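Local coordinates for protein putative polyketide synthase (Brevibacillus brevis, PDB 6HP2) that probably transfers a methyl group from S-adenosylmethionine to oxygen, as the O-methyltransferase domain of a polyketide synthase thought to help make the antibiotic bacillaene, at residues L227-Q232 with K301-N306; H231-D236 with F289-A294; D236-V241 with S311-Y316. All blocks are in the same frame, centred on the assembly; numbering follows the deposited sequence.

Overall arrangement
Helix 221-230 runs into strand 233-240, so the first halves of all three contacts follow one another along the chain, with contacts 1 and 2 sharing His231 and Gln232 and contacts 2 and 3 sharing Asp236. The chain leaves through helices 242-249, 254-258 and 263-281. On its return, strand 284-293 closes the loop of contact 2, helix 299-310 the longer loop of contact 1, which encloses the first, and segment 311-316 that of contact 3. Contact 3 crosses both others in sequence. Contacts 2 and 3 build the end of the mixed sheet that holds strands 284-293, 233-240 and 314-315, whereas contact 1 joins two helices beside it; contacts 1 and 2 touch, their centres about 7 Å apart.

Contact 1: residues L227-Q232 with K301-N306; sequences LLAEHQ and KRCEWN
The methyl group of Ala229 rests against two neighbouring side chains of helix 299-310: its CB lies 3.5 Å from Cys303 SG and 3.7 Å from Arg302 CB. Alanine suits this place because a single carbon lets the two backbones come close. The thiol is apolar enough to rest on a methyl, and with SG turned beside its own backbone N (chi1 -75°) it reaches across to the neighbouring helix.

Arg302 then carries the polar half of the contact. Its chain bends at chi3 (-67°), bringing the guanidinium to the last turn of helix 221-230. NE donates to Ala229 O at 2.9 Å, in the carbonyl plane and on a lone pair, while NH2 adds a weak bond to the same Ala229 O at 3.1 Å. One face of the guanidinium lies against Gln232, whose CA is 3.5 Å from Arg302 NE. A third donor to Ala229 O is Gln232 N, whose bond belongs to the Schellman motif that ends the helix. Gln232 is its C-prime residue and has positive phi (69°). The positive charge beside this C-terminal carbonyl probably complements the helix dipole. Arg302 NH1 is held by Ala294 O, which helps to fix the group's rotation.

One turn further along helix 299-310, Asn306 ND2 approaches Leu228 CB at 3.8 Å. This is simple packing, since the amide is engaged by backbone: ND2 donates to Leu233 O and, weakly, to Ile225 O, and OD1 accepts from Ile235 N. Helix 299-310 thus lies against both helix 221-230 and the beginning of strand 233-240, while Leu227 and His231 face helix 179-188 and the side chain of Leu228 rests on Ile235 of the strand.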
loop_
_atom_site.group_PDB
_atom_site.type_symbol
_atom_site.label_atom_id
_atom_site.label_comp_id
_atom_site.label_asym_id
_atom_site.label_seq_id
_atom_site.Cartn_x
_atom_site.Cartn_y
_atom_site.Cartn_z
ATOM N N LEU A 227 14.402 10.727 4.682
ATOM C CA LEU A 227 13.156 11.307 4.207
ATOM C C LEU A 227 12.126 11.336 5.335
ATOM O O LEU A 227 11.479 12.356 5.584
ATOM C CB LEU A 227 12.619 10.500 3.029
ATOM C CG LEU A 227 11.214 10.845 2.505
ATOM C CD1 LEU A 227 11.229 12.268 1.958
ATOM C CD2 LEU A 227 10.782 9.849 1.435
ATOM N N LEU A 228 11.966 10.217 6.029
ATOM C CA LEU A 228 11.029 10.163 7.142
ATOM C C LEU A 228 11.471 11.080 8.268
ATOM O O LEU A 228 10.681 11.895 8.726
ATOM C CB LEU A 228 10.871 8.736 7.656
ATOM C CG LEU A 228 10.334 7.754 6.654
ATOM C CD1 LEU A 228 10.286 6.358 7.282
ATOM C CD2 LEU A 228 8.938 8.124 6.159
ATOM N N ALA A 229 12.743 10.967 8.714
ATOM C CA ALA A 229 13.246 11.793 9.803
ATOM C C ALA A 229 13.082 13.276 9.470
ATOM O O ALA A 229 12.735 14.082 10.332
ATOM C CB ALA A 229 14.751 11.509 10.077
ATOM N N GLU A 230 13.261 13.650 8.198
ATOM C CA GLU A 230 13.161 15.068 7.826
ATOM C C GLU A 230 11.752 15.592 8.057
ATOM O O GLU A 230 11.570 16.773 8.383
ATOM C CB GLU A 230 13.541 15.278 6.363
ATOM C CG GLU A 230 13.443 16.717 5.934
ATOM C CD GLU A 230 14.553 17.556 6.541
ATOM O OE1 GLU A 230 15.642 16.996 6.798
ATOM O OE2 GLU A 230 14.321 18.763 6.799
ATOM N N HIS A 231 10.740 14.734 7.907
ATOM C CA HIS A 231 9.362 15.159 8.144
ATOM C C HIS A 231 8.800 14.648 9.472
ATOM O O HIS A 231 7.610 14.388 9.579
ATOM C CB HIS A 231 8.525 14.739 6.953
ATOM C CG HIS A 231 9.010 15.369 5.683
ATOM N ND1 HIS A 231 8.708 16.677 5.353
ATOM C CD2 HIS A 231 9.926 14.955 4.775
ATOM C CE1 HIS A 231 9.353 17.005 4.248
ATOM N NE2 HIS A 231 10.074 15.967 3.865
ATOM N N GLN A 232 9.655 14.525 10.482
ATOM C CA GLN A 232 9.259 14.241 11.864
ATOM C C GLN A 232 8.711 12.829 12.050
ATOM O O GLN A 232 8.066 12.524 13.054
ATOM C CB GLN A 232 8.228 15.267 12.347
ATOM C CG GLN A 232 8.712 16.727 12.390
ATOM C CD GLN A 232 8.688 17.400 11.031
ATOM O OE1 GLN A 232 7.666 17.409 10.344
ATOM N NE2 GLN A 232 9.818 17.967 10.636
ATOM N N LYS A 301 18.298 11.760 16.137
ATOM C CA LYS A 301 17.726 10.646 16.881
ATOM C C LYS A 301 16.619 9.966 16.094
ATOM O O LYS A 301 16.433 8.737 16.178
ATOM C CB LYS A 301 17.187 11.142 18.226
ATOM C CG LYS A 301 18.288 11.395 19.291
ATOM C CD LYS A 301 18.967 10.092 19.698
ATOM C CE LYS A 301 19.769 10.244 20.971
ATOM N NZ LYS A 301 20.862 11.239 20.823
ATOM N N ARG A 302 15.875 10.735 15.312
ATOM C CA ARG A 302 14.923 10.104 14.407
ATOM C C ARG A 302 15.635 9.216 13.398
ATOM O O ARG A 302 15.153 8.108 13.081
ATOM C CB ARG A 302 14.078 11.158 13.710
ATOM C CG ARG A 302 13.163 11.938 14.684
ATOM C CD ARG A 302 12.046 12.705 13.985
ATOM N NE ARG A 302 12.498 13.806 13.167
ATOM C CZ ARG A 302 12.514 15.075 13.556
ATOM N NH1 ARG A 302 12.088 15.421 14.767
ATOM N NH2 ARG A 302 12.945 16.010 12.733
ATOM N N CYS A 303 16.777 9.680 12.878
ATOM C CA CYS A 303 17.551 8.865 11.929
ATOM C C CYS A 303 18.047 7.588 12.574
ATOM O O CYS A 303 17.947 6.508 11.993
ATOM C CB CYS A 303 18.750 9.657 11.389
ATOM S SG CYS A 303 18.226 10.873 10.182
ATOM N N GLU A 304 18.568 7.692 13.796
ATOM C CA GLU A 304 19.107 6.520 14.463
ATOM C C GLU A 304 18.001 5.537 14.775
ATOM O O GLU A 304 18.183 4.321 14.626
ATOM C CB GLU A 304 19.858 6.940 15.751
ATOM C CG GLU A 304 21.054 7.807 15.402
ATOM C CD GLU A 304 21.813 8.284 16.630
ATOM O OE1 GLU A 304 23.011 8.616 16.474
ATOM O OE2 GLU A 304 21.199 8.319 17.731
ATOM N N TRP A 305 16.822 6.041 15.153
ATOM C CA TRP A 305 15.704 5.132 15.383
ATOM C C TRP A 305 15.315 4.414 14.095
ATOM O O TRP A 305 15.135 3.184 14.054
ATOM C CB TRP A 305 14.527 5.923 15.920
ATOM C CG TRP A 305 13.369 5.078 16.293
ATOM C CD1 TRP A 305 12.353 4.679 15.502
ATOM C CD2 TRP A 305 13.160 4.460 17.580
ATOM N NE1 TRP A 305 11.490 3.894 16.222
ATOM C CE2 TRP A 305 11.969 3.733 17.498
ATOM C CE3 TRP A 305 13.876 4.453 18.789
ATOM C CZ2 TRP A 305 11.455 3.004 18.585
ATOM C CZ3 TRP A 305 13.364 3.736 19.866
ATOM C CH2 TRP A 305 12.169 3.024 19.754
ATOM N N ASN A 306 15.165 5.169 13.019
ATOM C CA ASN A 306 14.739 4.548 11.763
ATOM C C ASN A 306 15.766 3.544 11.256
ATOM O O ASN A 306 15.395 2.482 10.730
ATOM C CB ASN A 306 14.462 5.638 10.750
ATOM C CG ASN A 306 13.205 6.453 11.102
ATOM O OD1 ASN A 306 12.347 6.022 11.890
ATOM N ND2 ASN A 306 13.108 7.641 10.531
#

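Contact 2: residues H231-D236 with F289-A294; sequences HQLVID and FKLKKA
An antiparallel ladder joins strand 233-240 to strand 284-293. Its central rungs are the two bonds of the hydrogen-bonded pair Val234 and Lys292: Val234 N to Lys292 O at 2.9 Å and Lys292 N to Val234 O at 3.0 Å. Shorter bonds flank it, Ala294 N to Gln232 O at 2.7 Å and Asp236 N to Lys290 O also at 2.7 Å. Leu233 with Lys293 and Ile235 with Leu291 are the non-hydrogen-bonded pairs between them.

The ladder belongs to the part of the sheet that marks class I methyltransferases. Strand 284-293 is inserted between strands 194-203 and 233-240 and runs antiparallel to both, giving the order 3-2-1-4-5-7-6 of this Rossmann-like fold, here with a further short strand at the edge.

The two faces differ. On the side of Leu233, Ile235 and Leu291, Ile235 CG1 meets Leu291 CD2 at 3.7 Å, the two chains crossing at a slant, and Leu233 CD1 is 4.3 Å from Leu291 CD1. Leu228 of helix 221-230 packs onto all three, so branched aliphatic residues are the natural filling. Lys293 also starts on this face, but its extended chain carries NZ to Ser187 O and Leu190 O.

On the other face Val234 straddles the methyl of Ala294. Its chi1 of -65° sets both branches toward that group, CG1 lying 3.8 Å from Ala294 CB. Beside it the aliphatic part of Lys292 packs alongside: CG rests 4.0 Å from Asp236 CB, and a bend at chi2 (-71°) leads toward Thr195 OG1, which receives the ammonium. At Asp236 the strand turns a corner, where Asp236 and Glu237 both face Lys290 in a classic beta bulge.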
loop_
_atom_site.group_PDB
_atom_site.type_symbol
_atom_site.label_atom_id
_atom_site.label_comp_id
_atom_site.label_asym_id
_atom_site.label_seq_id
_atom_site.Cartn_x
_atom_site.Cartn_y
_atom_site.Cartn_z
ATOM N N HIS A 231 10.740 14.734 7.907
ATOM C CA HIS A 231 9.362 15.159 8.144
ATOM C C HIS A 231 8.800 14.648 9.472
ATOM O O HIS A 231 7.610 14.388 9.579
ATOM C CB HIS A 231 8.525 14.739 6.953
ATOM C CG HIS A 231 9.010 15.369 5.683
ATOM N ND1 HIS A 231 8.708 16.677 5.353
ATOM C CD2 HIS A 231 9.926 14.955 4.775
ATOM C CE1 HIS A 231 9.353 17.005 4.248
ATOM N NE2 HIS A 231 10.074 15.967 3.865
ATOM N N GLN A 232 9.655 14.525 10.482
ATOM C CA GLN A 232 9.259 14.241 11.864
ATOM C C GLN A 232 8.711 12.829 12.050
ATOM O O GLN A 232 8.066 12.524 13.054
ATOM C CB GLN A 232 8.228 15.267 12.347
ATOM C CG GLN A 232 8.712 16.727 12.390
ATOM C CD GLN A 232 8.688 17.400 11.031
ATOM O OE1 GLN A 232 7.666 17.409 10.344
ATOM N NE2 GLN A 232 9.818 17.967 10.636
ATOM N N LEU A 233 8.950 11.929 11.123
ATOM C CA LEU A 233 8.381 10.601 11.245
ATOM C C LEU A 233 9.409 9.566 11.665
ATOM O O LEU A 233 10.563 9.588 11.233
ATOM C CB LEU A 233 7.738 10.199 9.909
ATOM C CG LEU A 233 6.584 11.063 9.474
ATOM C CD1 LEU A 233 6.175 10.793 7.972
ATOM C CD2 LEU A 233 5.341 10.866 10.339
ATOM N N VAL A 234 8.961 8.589 12.428
ATOM C CA VAL A 234 9.774 7.454 12.784
ATOM C C VAL A 234 9.003 6.193 12.545
ATOM O O VAL A 234 7.774 6.172 12.599
ATOM C CB VAL A 234 10.240 7.533 14.273
ATOM C CG1 VAL A 234 11.148 8.720 14.399
ATOM C CG2 VAL A 234 9.044 7.670 15.185
ATOM N N ILE A 235 9.767 5.137 12.343
ATOM C CA ILE A 235 9.247 3.814 12.090
ATOM C C ILE A 235 8.904 3.157 13.403
ATOM O O ILE A 235 9.793 2.858 14.197
ATOM C CB ILE A 235 10.249 2.978 11.300
ATOM C CG1 ILE A 235 10.483 3.602 9.942
ATOM C CG2 ILE A 235 9.742 1.532 11.245
ATOM C CD1 ILE A 235 11.776 3.046 9.244
ATOM N N ASP A 236 7.617 2.848 13.595
ATOM C CA ASP A 236 7.226 2.073 14.756
ATOM C C ASP A 236 7.378 0.582 14.473
ATOM O O ASP A 236 7.760 -0.199 15.365
ATOM C CB ASP A 236 5.774 2.428 15.149
ATOM C CG ASP A 236 5.370 1.792 16.481
ATOM O OD1 ASP A 236 6.094 2.004 17.471
ATOM O OD2 ASP A 236 4.364 1.078 16.509
ATOM N N PHE A 289 4.935 -0.418 6.255
ATOM C CA PHE A 289 5.462 0.591 7.171
ATOM C C PHE A 289 4.375 1.072 8.133
ATOM O O PHE A 289 3.301 1.475 7.680
ATOM C CB PHE A 289 5.957 1.865 6.467
ATOM C CG PHE A 289 7.050 1.670 5.461
ATOM C CD1 PHE A 289 6.839 0.945 4.319
ATOM C CD2 PHE A 289 8.227 2.339 5.604
ATOM C CE1 PHE A 289 7.835 0.848 3.359
ATOM C CE2 PHE A 289 9.255 2.213 4.663
ATOM C CZ PHE A 289 9.050 1.463 3.550
ATOM N N LYS A 290 4.695 1.126 9.425
ATOM C CA LYS A 290 3.840 1.784 10.429
ATOM C C LYS A 290 4.656 2.908 11.067
ATOM O O LYS A 290 5.660 2.667 11.780
ATOM C CB LYS A 290 3.335 0.797 11.462
ATOM C CG LYS A 290 2.896 -0.493 10.819
ATOM C CD LYS A 290 2.068 -1.358 11.818
ATOM C CE LYS A 290 1.584 -2.596 11.102
ATOM N NZ LYS A 290 0.699 -3.426 11.948
ATOM N N LEU A 291 4.224 4.139 10.801
ATOM C CA LEU A 291 4.981 5.320 11.212
ATOM C C LEU A 291 4.183 6.133 12.235
ATOM O O LEU A 291 2.945 6.224 12.159
ATOM C CB LEU A 291 5.301 6.239 10.008
ATOM C CG LEU A 291 5.767 5.544 8.721
ATOM C CD1 LEU A 291 5.855 6.535 7.567
ATOM C CD2 LEU A 291 7.124 4.905 8.940
ATOM N N LYS A 292 4.928 6.830 13.082
ATOM C CA LYS A 292 4.415 7.737 14.089
ATOM C C LYS A 292 5.158 9.044 13.928
ATOM O O LYS A 292 6.279 9.081 13.400
ATOM C CB LYS A 292 4.605 7.156 15.514
ATOM C CG LYS A 292 3.890 5.856 15.754
ATOM C CD LYS A 292 2.375 6.024 15.825
ATOM C CE LYS A 292 1.669 4.681 15.984
ATOM N NZ LYS A 292 0.292 4.834 16.558
ATOM N N LYS A 293 4.572 10.104 14.491
ATOM C CA LYS A 293 5.233 11.406 14.532
ATOM C C LYS A 293 6.067 11.555 15.795
ATOM O O LYS A 293 5.619 11.225 16.892
ATOM C CB LYS A 293 4.211 12.514 14.480
ATOM C CG LYS A 293 4.510 13.661 13.548
ATOM C CD LYS A 293 3.219 14.511 13.368
ATOM C CE LYS A 293 3.464 15.759 12.521
ATOM N NZ LYS A 293 2.254 16.633 12.508
ATOM N N ALA A 294 7.280 12.071 15.638
ATOM C CA ALA A 294 8.238 12.224 16.749
ATOM C C ALA A 294 8.808 13.638 16.748
ATOM O O ALA A 294 10.037 13.848 16.742
ATOM C CB ALA A 294 9.347 11.186 16.680
#

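Contact 3: residues D236-V241 with S311-Y316; sequences DEIIDV and SKKRPY
Arg314 O accepts the shortest bond of this contact, from Asp240 N at 2.7 Å, and Ile239 CA adds a C-H contact to the same Arg314 O at 3.2 Å. Arg314 N donates to Ile238 O at 2.9 Å, and Tyr316 N reaches Asp240 O at 3.1 Å. This is a short parallel ladder. Proline suits position 315 because its missing N-H is not needed by any of these bonds.

Charged pairs flank the backbone. A bend at chi3 (61°) turns the poorly ordered Arg314 so that NH1 meets Glu237 OE2 at 3.0 Å, a salt bridge with the carboxylate and guanidinium planes only 15° apart. Glu237 OE1 pairs with Lys90, and Arg314 NH2 with Glu318. On the face to which Asp240 points, Lys313 NZ makes a salt bridge with Asp240 OD2, its hydrogen bond long and weak at 3.4 Å, while Ser242 OG holds OD1; the lysine's CG also leans on Ile238.

Val241 CG1 sits over one face of the Tyr316 ring, displaced toward the CG end of the ring and 3.9 Å from its centroid, in a CH-pi contact. Ile239 CG2 comes instead to the ring's edge, 3.9 Å from Tyr316 CB. The phenol OH is bonded to Glu82.

Strand 314-315 thereby forms one edge of the mixed sheet, beside strand 233-240, whose other neighbour is strand 284-293. Tyr316 begins helix 316-326 and packs against Met83 and Val86 of helix 70-88.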
loop_
_atom_site.group_PDB
_atom_site.type_symbol
_atom_site.label_atom_id
_atom_site.label_comp_id
_atom_site.label_asym_id
_atom_site.label_seq_id
_atom_site.Cartn_x
_atom_site.Cartn_y
_atom_site.Cartn_z
ATOM N N ASP A 236 7.617 2.848 13.595
ATOM C CA ASP A 236 7.226 2.073 14.756
ATOM C C ASP A 236 7.378 0.582 14.473
ATOM O O ASP A 236 7.760 -0.199 15.365
ATOM C CB ASP A 236 5.774 2.428 15.149
ATOM C CG ASP A 236 5.370 1.792 16.481
ATOM O OD1 ASP A 236 6.094 2.004 17.471
ATOM O OD2 ASP A 236 4.364 1.078 16.509
ATOM N N GLU A 237 7.071 0.183 13.237
ATOM C CA GLU A 237 7.124 -1.194 12.804
ATOM C C GLU A 237 7.369 -1.216 11.309
ATOM O O GLU A 237 6.813 -0.393 10.556
ATOM C CB GLU A 237 5.815 -1.916 13.153
ATOM C CG GLU A 237 5.881 -3.416 12.988
ATOM C CD GLU A 237 4.710 -4.155 13.651
ATOM O OE1 GLU A 237 3.927 -3.510 14.352
ATOM O OE2 GLU A 237 4.577 -5.378 13.467
ATOM N N ILE A 238 8.274 -2.090 10.884
ATOM C CA ILE A 238 8.555 -2.302 9.453
ATOM C C ILE A 238 8.557 -3.807 9.229
ATOM O O ILE A 238 9.220 -4.552 9.961
ATOM C CB ILE A 238 9.872 -1.642 8.998
ATOM C CG1 ILE A 238 10.226 -1.930 7.537
ATOM C CG2 ILE A 238 11.064 -2.098 9.931
ATOM C CD1 ILE A 238 9.474 -1.109 6.565
ATOM N N ILE A 239 7.757 -4.272 8.264
ATOM C CA ILE A 239 7.600 -5.675 8.023
ATOM C C ILE A 239 8.010 -6.006 6.594
ATOM O O ILE A 239 7.529 -5.370 5.673
ATOM C CB ILE A 239 6.131 -6.065 8.216
ATOM C CG1 ILE A 239 5.709 -5.873 9.677
ATOM C CG2 ILE A 239 5.909 -7.488 7.773
ATOM C CD1 ILE A 239 4.211 -5.891 9.885
ATOM N N ASP A 240 8.855 -7.014 6.392
ATOM C CA ASP A 240 9.300 -7.339 5.044
ATOM C C ASP A 240 8.466 -8.479 4.440
ATOM O O ASP A 240 8.441 -9.579 4.988
ATOM C CB ASP A 240 10.774 -7.742 5.075
ATOM C CG ASP A 240 11.344 -7.969 3.691
ATOM O OD1 ASP A 240 10.611 -7.753 2.706
ATOM O OD2 ASP A 240 12.525 -8.359 3.591
ATOM N N VAL A 241 7.780 -8.223 3.325
ATOM C CA VAL A 241 6.966 -9.245 2.679
ATOM C C VAL A 241 7.549 -9.717 1.348
ATOM O O VAL A 241 6.888 -10.444 0.611
ATOM C CB VAL A 241 5.547 -8.728 2.389
ATOM C CG1 VAL A 241 4.560 -9.879 2.383
ATOM C CG2 VAL A 241 5.135 -7.664 3.394
ATOM N N SER A 311 17.280 -2.172 10.169
ATOM C CA SER A 311 18.312 -3.194 10.244
ATOM C C SER A 311 17.733 -4.532 10.670
ATOM O O SER A 311 18.420 -5.545 10.579
ATOM C CB SER A 311 19.440 -2.769 11.206
ATOM O OG SER A 311 19.015 -2.872 12.567
ATOM N N LYS A 312 16.464 -4.584 11.071
ATOM C CA LYS A 312 15.861 -5.848 11.534
ATOM C C LYS A 312 14.371 -5.827 11.200
ATOM O O LYS A 312 13.479 -5.859 12.036
ATOM C CB LYS A 312 16.121 -6.062 13.024
ATOM C CG LYS A 312 15.730 -4.923 13.908
ATOM C CD LYS A 312 16.192 -5.205 15.341
ATOM C CE LYS A 312 15.464 -4.336 16.348
ATOM N NZ LYS A 312 15.766 -2.894 16.168
ATOM N N LYS A 313 14.072 -5.765 9.916
ATOM C CA LYS A 313 12.696 -5.808 9.457
ATOM C C LYS A 313 12.034 -7.098 9.887
ATOM O O LYS A 313 12.661 -8.152 9.906
ATOM C CB LYS A 313 12.719 -5.688 7.930
ATOM C CG LYS A 313 13.316 -4.456 7.414
ATOM C CD LYS A 313 13.227 -4.401 5.878
ATOM C CE LYS A 313 14.423 -5.243 5.285
ATOM N NZ LYS A 313 14.315 -5.435 3.812
ATOM N N ARG A 314 10.752 -7.014 10.253
ATOM C CA ARG A 314 10.069 -8.203 10.741
ATOM C C ARG A 314 9.636 -9.018 9.547
ATOM O O ARG A 314 9.034 -8.462 8.639
ATOM C CB ARG A 314 8.841 -7.843 11.589
ATOM C CG ARG A 314 9.191 -6.958 12.795
ATOM C CD ARG A 314 8.003 -6.748 13.707
ATOM N NE ARG A 314 7.513 -8.011 14.250
ATOM C CZ ARG A 314 6.508 -8.108 15.115
ATOM N NH1 ARG A 314 5.889 -7.018 15.550
ATOM N NH2 ARG A 314 6.130 -9.295 15.548
ATOM N N PRO A 315 9.873 -10.326 9.542
ATOM C CA PRO A 315 9.284 -11.177 8.482
ATOM C C PRO A 315 7.764 -11.193 8.535
ATOM O O PRO A 315 7.141 -11.320 9.601
ATOM C CB PRO A 315 9.864 -12.584 8.738
ATOM C CG PRO A 315 11.101 -12.334 9.650
ATOM C CD PRO A 315 10.776 -11.073 10.464
ATOM N N TYR A 316 7.091 -11.055 7.393
ATOM C CA TYR A 316 5.620 -11.056 7.356
ATOM C C TYR A 316 4.965 -12.283 8.013
ATOM O O TYR A 316 3.927 -12.153 8.658
ATOM C CB TYR A 316 5.160 -10.861 5.903
ATOM C CG TYR A 316 3.672 -10.889 5.667
ATOM C CD1 TYR A 316 2.898 -9.758 5.880
ATOM C CD2 TYR A 316 3.047 -12.028 5.181
ATOM C CE1 TYR A 316 1.540 -9.769 5.646
ATOM C CE2 TYR A 316 1.687 -12.049 4.943
ATOM C CZ TYR A 316 0.941 -10.915 5.176
ATOM O OH TYR A 316 -0.413 -10.917 4.945
#